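Side-chain contact in acyl-coenzyme A oxidase 1 (PDB 5Y9D), which oxidises acyl-CoA to trans-2-enoyl-CoA with its FAD cofactor, passing the electrons to oxygen to give hydrogen peroxide in peroxisomal beta-oxidation: residues Phe42-Arg45 with Asp46-Phe50. Sequence-based numbering, arbitrary orientation.
Sequences FTVR and DVTNF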
loop_
_atom_site.group_PDB
_atom_site.type_symbol
_atom_site.label_atom_id
_atom_site.label_comp_id
_atom_site.label_asym_id
_atom_site.label_seq_id
_atom_site.Cartn_x
_atom_site.Cartn_y
_atom_site.Cartn_z
ATOM N N PHE A 42 -21.492 -27.316 2.736
ATOM C CA PHE A 42 -22.408 -26.730 3.727
ATOM C C PHE A 42 -23.415 -25.750 3.074
ATOM O O PHE A 42 -23.267 -25.356 1.928
ATOM C CB PHE A 42 -21.584 -26.022 4.834
ATOM C CG PHE A 42 -20.604 -24.987 4.312
ATOM C CD1 PHE A 42 -21.022 -23.703 3.997
ATOM C CD2 PHE A 42 -19.280 -25.304 4.118
ATOM C CE1 PHE A 42 -20.132 -22.771 3.489
ATOM C CE2 PHE A 42 -18.387 -24.370 3.632
ATOM C CZ PHE A 42 -18.815 -23.106 3.297
ATOM N N THR A 43 -24.450 -25.378 3.798
ATOM C CA THR A 43 -25.366 -24.337 3.361
ATOM C C THR A 43 -24.760 -22.951 3.616
ATOM O O THR A 43 -24.531 -22.563 4.775
ATOM C CB THR A 43 -26.685 -24.439 4.122
ATOM O OG1 THR A 43 -27.270 -25.727 3.866
ATOM C CG2 THR A 43 -27.661 -23.307 3.711
ATOM N N VAL A 44 -24.509 -22.208 2.538
ATOM C CA VAL A 44 -23.797 -20.927 2.627
ATOM C C VAL A 44 -24.390 -20.016 3.694
ATOM O O VAL A 44 -23.676 -19.411 4.454
ATOM C CB VAL A 44 -23.792 -20.166 1.280
ATOM C CG1 VAL A 44 -23.321 -18.736 1.467
ATOM C CG2 VAL A 44 -22.905 -20.871 0.277
ATOM N N ARG A 45 -25.703 -19.937 3.756
ATOM C CA ARG A 45 -26.357 -19.020 4.676
ATOM C C ARG A 45 -26.126 -19.381 6.130
ATOM O O ARG A 45 -26.296 -18.523 6.990
ATOM C CB ARG A 45 -27.839 -18.957 4.384
ATOM C CG ARG A 45 -28.513 -17.744 4.947
ATOM C CD ARG A 45 -30.002 -17.845 4.735
ATOM N NE ARG A 45 -30.722 -16.664 5.228
ATOM C CZ ARG A 45 -30.774 -15.478 4.608
ATOM N NH1 ARG A 45 -30.089 -15.240 3.487
ATOM N NH2 ARG A 45 -31.492 -14.510 5.132
ATOM N N ASP A 46 -25.748 -20.627 6.440
ATOM C CA ASP A 46 -25.433 -20.946 7.825
ATOM C C ASP A 46 -24.122 -20.214 8.229
ATOM O O ASP A 46 -24.040 -19.654 9.318
ATOM C CB ASP A 46 -25.331 -22.459 8.072
ATOM C CG ASP A 46 -26.686 -23.194 8.013
ATOM O OD1 ASP A 46 -27.762 -22.616 8.280
ATOM O OD2 ASP A 46 -26.662 -24.401 7.729
ATOM N N VAL A 47 -23.110 -20.209 7.361
ATOM C CA VAL A 47 -21.884 -19.446 7.632
ATOM C C VAL A 47 -22.167 -17.935 7.669
ATOM O O VAL A 47 -21.641 -17.241 8.523
ATOM C CB VAL A 47 -20.752 -19.705 6.614
ATOM C CG1 VAL A 47 -19.469 -19.035 7.080
ATOM C CG2 VAL A 47 -20.505 -21.191 6.453
ATOM N N THR A 48 -23.000 -17.447 6.749
ATOM C CA THR A 48 -23.394 -16.031 6.709
ATOM C C THR A 48 -24.054 -15.632 8.050
ATOM O O THR A 48 -23.729 -14.607 8.621
ATOM C CB THR A 48 -24.325 -15.739 5.490
ATOM O OG1 THR A 48 -23.694 -16.174 4.270
ATOM C CG2 THR A 48 -24.591 -14.265 5.355
ATOM N N ASN A 49 -24.922 -16.495 8.561
ATOM C CA ASN A 49 -25.577 -16.326 9.871
ATOM C C ASN A 49 -24.606 -16.379 11.032
ATOM O O ASN A 49 -24.709 -15.612 11.972
ATOM C CB ASN A 49 -26.670 -17.379 10.036
ATOM C CG ASN A 49 -27.849 -17.108 9.130
ATOM O OD1 ASN A 49 -28.011 -15.985 8.604
ATOM N ND2 ASN A 49 -28.691 -18.118 8.933
ATOM N N PHE A 50 -23.629 -17.255 10.940
ATOM C CA PHE A 50 -22.575 -17.276 11.918
ATOM C C PHE A 50 -21.788 -15.968 11.940
ATOM O O PHE A 50 -21.433 -15.477 13.002
ATOM C CB PHE A 50 -21.636 -18.422 11.606
ATOM C CG PHE A 50 -20.372 -18.375 12.363
ATOM C CD1 PHE A 50 -20.294 -18.941 13.614
ATOM C CD2 PHE A 50 -19.254 -17.768 11.821
ATOM C CE1 PHE A 50 -19.105 -18.910 14.323
ATOM C CE2 PHE A 50 -18.070 -17.707 12.534
ATOM C CZ PHE A 50 -17.994 -18.289 13.785
#
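Arg45 and Asn49 sit one helical turn apart, joined by the backbone bond from Asn49 N to Arg45 O (2.9 Å). Arg45 runs its extended chain past the Asn49 amide, its CG lying 4.0 Å from Asn49 ND2, and the guanidinium and amide planes stand nearly perpendicular, 85° apart. This is the first turn of helix 44-52, in the N-terminal region of the acyl-CoA oxidase; a long, charged arginine suits it because NH2 can reach Glu55 and Glu62 of helix 55-70, with which it forms salt bridges. The Asn49 amide accepts a hydrogen bond at OD1 from Thr58, and an alanine here would probably leave the Thr58 hydroxyl without this partner and the Arg45 chain with less to pack against. At the helix start, Asp46 N bonds to Thr43 O (2.8 Å). A chi1 of -71° turns the Asp46 carboxylate back beside its own backbone N, so that OD2 comes 3.6 Å from Thr43 CB; an acidic residue suits this end, where its charge probably interacts favourably with the helix dipole. Phe42, in the loop before the helix, brings CE1 to 3.4 Å from CG2 of Val47, a buried position that a compact apolar side chain fits.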